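Local coordinates for devB protein (PDB 1Y89) that probably hydrolyses 6-phosphogluconolactone as a 6-phosphogluconolactonase of the pentose phosphate pathway, at residues L148-V162 against S165-K179. Numbering follows the deposited sequence.
With PO4 (phosphate ion), chain C.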
# COMPACT_ATOMS: atom_id res chain seq x y z
N LEU A 148 -11.93 13.90 -17.98
CA LEU A 148 -10.83 14.79 -18.29
C LEU A 148 -10.00 14.08 -19.34
O LEU A 148 -9.29 13.11 -19.03
CB LEU A 148 -9.99 15.02 -17.03
CG LEU A 148 -10.78 15.66 -15.87
CD1 LEU A 148 -9.89 15.74 -14.59
CD2 LEU A 148 -11.38 17.03 -16.29
N PHE A 149 -10.11 14.54 -20.59
CA PHE A 149 -9.52 13.86 -21.73
C PHE A 149 -8.24 14.56 -22.19
O PHE A 149 -8.13 15.78 -22.05
CB PHE A 149 -10.53 13.79 -22.88
CG PHE A 149 -11.67 12.83 -22.61
CD1 PHE A 149 -11.53 11.47 -22.89
CD2 PHE A 149 -12.88 13.29 -22.09
CE1 PHE A 149 -12.59 10.58 -22.64
CE2 PHE A 149 -13.94 12.41 -21.82
CZ PHE A 149 -13.79 11.05 -22.07
N PRO A 150 -7.29 13.79 -22.76
CA PRO A 150 -6.01 14.36 -23.21
C PRO A 150 -6.24 15.48 -24.23
O PRO A 150 -7.12 15.36 -25.08
CB PRO A 150 -5.27 13.17 -23.86
CG PRO A 150 -6.27 12.03 -23.93
CD PRO A 150 -7.38 12.33 -22.98
N GLY A 151 -5.49 16.56 -24.12
CA GLY A 151 -5.63 17.70 -25.02
C GLY A 151 -6.82 18.62 -24.73
O GLY A 151 -6.87 19.73 -25.26
N GLN A 152 -7.78 18.16 -23.93
CA GLN A 152 -8.95 18.99 -23.65
C GLN A 152 -9.14 19.30 -22.17
O GLN A 152 -10.13 19.92 -21.79
CB GLN A 152 -10.23 18.44 -24.32
CG GLN A 152 -10.63 17.01 -24.04
CD GLN A 152 -11.98 16.59 -24.72
OE1 GLN A 152 -13.01 16.38 -24.04
NE2 GLN A 152 -11.98 16.49 -26.04
N THR A 153 -8.16 18.92 -21.35
CA THR A 153 -8.20 19.16 -19.92
C THR A 153 -7.44 20.46 -19.55
O THR A 153 -6.28 20.65 -19.93
CB THR A 153 -7.57 17.98 -19.16
OG1 THR A 153 -8.33 16.79 -19.43
CG2 THR A 153 -7.53 18.24 -17.64
N ASP A 154 -8.11 21.31 -18.79
CA ASP A 154 -7.49 22.53 -18.27
C ASP A 154 -7.09 22.23 -16.83
O ASP A 154 -7.94 22.22 -15.93
CB ASP A 154 -8.47 23.71 -18.33
CG ASP A 154 -7.89 24.99 -17.71
OD1 ASP A 154 -6.70 24.99 -17.31
OD2 ASP A 154 -8.62 25.97 -17.62
N TYR A 155 -5.79 21.96 -16.65
CA TYR A 155 -5.25 21.58 -15.35
C TYR A 155 -5.22 22.75 -14.40
O TYR A 155 -4.97 22.56 -13.22
CB TYR A 155 -3.84 20.96 -15.47
CG TYR A 155 -3.84 19.69 -16.25
CD1 TYR A 155 -4.17 18.46 -15.63
CD2 TYR A 155 -3.56 19.69 -17.59
CE1 TYR A 155 -4.19 17.26 -16.36
CE2 TYR A 155 -3.57 18.50 -18.34
CZ TYR A 155 -3.90 17.30 -17.72
OH TYR A 155 -3.92 16.16 -18.50
N ALA A 156 -5.46 23.96 -14.90
CA ALA A 156 -5.49 25.13 -14.04
C ALA A 156 -6.90 25.61 -13.76
O ALA A 156 -7.08 26.71 -13.23
CB ALA A 156 -4.64 26.25 -14.65
N ASP A 157 -7.91 24.81 -14.10
CA ASP A 157 -9.32 25.25 -13.95
C ASP A 157 -9.59 25.43 -12.46
O ASP A 157 -9.35 24.51 -11.66
CB ASP A 157 -10.26 24.20 -14.56
CG ASP A 157 -11.71 24.66 -14.63
OD1 ASP A 157 -12.13 25.64 -13.95
OD2 ASP A 157 -12.46 24.01 -15.38
N ALA A 158 -10.05 26.62 -12.09
CA ALA A 158 -10.33 26.93 -10.68
C ALA A 158 -11.73 26.44 -10.22
O ALA A 158 -12.03 26.41 -9.00
CB ALA A 158 -10.16 28.43 -10.41
N ASN A 159 -12.58 26.07 -11.18
CA ASN A 159 -13.89 25.50 -10.87
C ASN A 159 -13.76 24.06 -10.32
O ASN A 159 -12.72 23.40 -10.49
CB ASN A 159 -14.81 25.50 -12.09
CG ASN A 159 -15.13 26.88 -12.61
OD1 ASN A 159 -15.31 27.06 -13.82
ND2 ASN A 159 -15.27 27.84 -11.73
N LEU A 160 -14.84 23.58 -9.69
CA LEU A 160 -14.85 22.23 -9.13
C LEU A 160 -15.38 21.18 -10.09
O LEU A 160 -15.18 19.97 -9.89
CB LEU A 160 -15.63 22.19 -7.80
CG LEU A 160 -15.25 23.25 -6.76
CD1 LEU A 160 -16.16 23.14 -5.54
CD2 LEU A 160 -13.77 23.11 -6.36
N SER A 161 -16.07 21.62 -11.15
CA SER A 161 -16.62 20.66 -12.12
C SER A 161 -16.57 21.33 -13.47
O SER A 161 -16.34 22.54 -13.56
CB SER A 161 -18.07 20.36 -11.78
OG SER A 161 -18.81 21.59 -11.84
N VAL A 162 -16.80 20.53 -14.51
CA VAL A 162 -16.69 21.03 -15.86
C VAL A 162 -17.60 20.19 -16.74
O VAL A 162 -17.78 18.99 -16.47
CB VAL A 162 -15.18 21.00 -16.35
CG1 VAL A 162 -14.60 19.56 -16.40
CG2 VAL A 162 -15.00 21.76 -17.70
N SER A 165 -16.89 16.93 -23.44
CA SER A 165 -17.52 16.07 -24.46
C SER A 165 -16.56 14.96 -24.82
O SER A 165 -15.34 15.18 -24.93
CB SER A 165 -17.98 16.86 -25.68
OG SER A 165 -16.87 17.24 -26.43
N HIS A 166 -17.09 13.75 -24.91
CA HIS A 166 -16.27 12.62 -25.27
C HIS A 166 -15.62 12.92 -26.64
O HIS A 166 -16.31 13.32 -27.59
CB HIS A 166 -17.10 11.35 -25.35
CG HIS A 166 -16.27 10.11 -25.39
ND1 HIS A 166 -15.64 9.69 -26.54
CD2 HIS A 166 -15.93 9.23 -24.42
CE1 HIS A 166 -14.94 8.60 -26.27
NE2 HIS A 166 -15.10 8.29 -24.99
N PRO A 167 -14.29 12.74 -26.75
CA PRO A 167 -13.61 13.11 -27.98
C PRO A 167 -14.01 12.27 -29.20
O PRO A 167 -13.85 12.72 -30.34
CB PRO A 167 -12.13 12.90 -27.67
CG PRO A 167 -12.06 12.52 -26.24
CD PRO A 167 -13.39 12.21 -25.72
N GLU A 168 -14.54 11.07 -28.96
CA GLU A 168 -14.95 10.21 -30.07
C GLU A 168 -16.40 10.42 -30.51
O GLU A 168 -16.70 10.53 -31.71
CB GLU A 168 -14.69 8.73 -29.73
CG GLU A 168 -14.85 7.76 -30.97
CD GLU A 168 -13.64 7.79 -31.94
OE1 GLU A 168 -12.65 8.49 -31.63
OE2 GLU A 168 -13.67 7.10 -32.98
N SER A 169 -17.31 10.46 -29.53
CA SER A 169 -18.76 10.47 -29.81
C SER A 169 -19.40 11.84 -29.63
O SER A 169 -20.49 12.10 -30.15
CB SER A 169 -19.46 9.47 -28.88
OG SER A 169 -19.34 9.96 -27.54
N GLY A 170 -18.75 12.73 -28.89
CA GLY A 170 -19.33 14.02 -28.58
C GLY A 170 -20.31 13.94 -27.43
O GLY A 170 -20.90 14.94 -27.04
N GLN A 171 -20.46 12.76 -26.84
CA GLN A 171 -21.37 12.58 -25.73
C GLN A 171 -20.94 13.52 -24.60
O GLN A 171 -19.76 13.55 -24.23
CB GLN A 171 -21.32 11.14 -25.23
CG GLN A 171 -22.24 10.88 -24.00
CD GLN A 171 -21.88 9.59 -23.31
OE1 GLN A 171 -20.72 9.38 -22.90
NE2 GLN A 171 -22.86 8.69 -23.23
N LEU A 172 -21.89 14.27 -24.05
CA LEU A 172 -21.61 15.19 -22.95
C LEU A 172 -21.52 14.50 -21.60
O LEU A 172 -22.28 13.57 -21.33
CB LEU A 172 -22.67 16.29 -22.88
CG LEU A 172 -22.69 17.20 -24.12
CD1 LEU A 172 -23.86 18.15 -24.00
CD2 LEU A 172 -21.34 17.94 -24.30
N ARG A 173 -20.56 14.95 -20.77
CA ARG A 173 -20.41 14.49 -19.38
C ARG A 173 -20.25 15.69 -18.47
O ARG A 173 -19.72 16.73 -18.90
CB ARG A 173 -19.12 13.68 -19.22
CG ARG A 173 -19.22 12.23 -19.80
CD ARG A 173 -18.52 12.13 -21.13
NE ARG A 173 -18.66 10.77 -21.63
CZ ARG A 173 -17.86 9.74 -21.29
NH1 ARG A 173 -16.83 9.93 -20.48
NH2 ARG A 173 -18.08 8.53 -21.80
N VAL A 174 -20.63 15.53 -17.21
CA VAL A 174 -20.24 16.46 -16.13
C VAL A 174 -19.11 15.76 -15.37
O VAL A 174 -19.23 14.58 -15.03
CB VAL A 174 -21.43 16.77 -15.21
CG1 VAL A 174 -20.98 17.56 -13.96
CG2 VAL A 174 -22.51 17.52 -16.00
N SER A 175 -18.01 16.47 -15.16
CA SER A 175 -16.85 15.88 -14.53
C SER A 175 -16.35 16.71 -13.37
O SER A 175 -16.45 17.94 -13.41
CB SER A 175 -15.72 15.75 -15.54
OG SER A 175 -14.62 15.00 -15.02
N LYS A 176 -15.78 16.06 -12.36
CA LYS A 176 -14.88 16.78 -11.45
C LYS A 176 -13.75 17.38 -12.27
O LYS A 176 -13.37 16.80 -13.30
CB LYS A 176 -14.25 15.81 -10.45
CG LYS A 176 -15.21 15.38 -9.33
CD LYS A 176 -14.41 14.59 -8.24
CE LYS A 176 -15.24 14.23 -6.99
NZ LYS A 176 -16.50 13.45 -7.23
N THR A 177 -13.21 18.52 -11.82
CA THR A 177 -12.00 19.05 -12.44
C THR A 177 -10.76 18.43 -11.79
O THR A 177 -10.86 17.80 -10.71
CB THR A 177 -11.90 20.57 -12.25
OG1 THR A 177 -11.98 20.87 -10.85
CG2 THR A 177 -13.02 21.26 -13.03
N ALA A 178 -9.60 18.63 -12.41
CA ALA A 178 -8.33 18.10 -11.84
C ALA A 178 -8.11 18.60 -10.40
O ALA A 178 -7.61 17.87 -9.53
CB ALA A 178 -7.15 18.51 -12.72
N LYS A 179 -8.49 19.85 -10.16
CA LYS A 179 -8.33 20.48 -8.85
C LYS A 179 -8.97 19.68 -7.73
O LYS A 179 -8.40 19.56 -6.63
CB LYS A 179 -8.97 21.87 -8.93
CG LYS A 179 -9.06 22.59 -7.64
CD LYS A 179 -9.67 23.99 -7.96
CE LYS A 179 -9.71 24.84 -6.75
NZ LYS A 179 -10.13 26.28 -7.06
P PO4 C . -15.41 6.36 -20.13
O1 PO4 C . -14.98 7.77 -19.78
O2 PO4 C . -14.20 5.59 -20.50
O3 PO4 C . -16.08 5.85 -18.90
O4 PO4 C . -16.33 6.43 -21.29
O HOH W 1 -9.52 20.26 -14.79
O HOH W 2 -8.46 21.95 -12.27
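Phe149 turns its CG beside the backbone N (chi1 -71°), which lays its ring against Pro167, His166 and Arg173. His166 holds its CG anti to the backbone N (chi1 -166°), which brings its ring back toward Phe149. Pro167 CD sits over one face, 3.4 Å from the Phe149 ring centroid, as a CH-pi contact. The edge of Phe149 points at the face of His166 in a T-shaped pair, with planes 66° apart. Arg173 NH1 lies at the Phe149 rim, near the ring plane. Gln171 OE1 accepts from both NE and NH2 of Arg173, side-on and near the guanidinium plane, which fixes the rotation of the group. Arg173 NH1 and NH2 give nearly straight bonds to two phosphate oxygens, NH1 to O1 at 2.9 Å and NH2 to O4 at 2.8 Å. His144 NE2 and Arg70 NH2 also bind this ion.

At the other end, strands 161-165 and 172-176 form an antiparallel hairpin at the edge of the main sheet. Val162 and Ser175 are a hydrogen-bonded pair, joined both ways through N and O. Thr177, at the N-cap of helix 178-183, binds the loop twice. Its OG1 donates to Asn159 O at 2.7 Å, and its N donates to Leu160 O from above the carbonyl plane. Lys179 runs out fully extended, and its NZ reaches Ala158 O at 2.7 Å. Two waters link Asp154 O to Ala178 N and Asp157 O to Lys179 N, so the first turn of the helix is tied to the loop.

The phosphate probably comes from the crystallisation liquor. Its cationic site is nonetheless consistent with binding the phosphate of a sugar substrate. His166 CD2 lies over one guanidinium face, which may restrict Arg173.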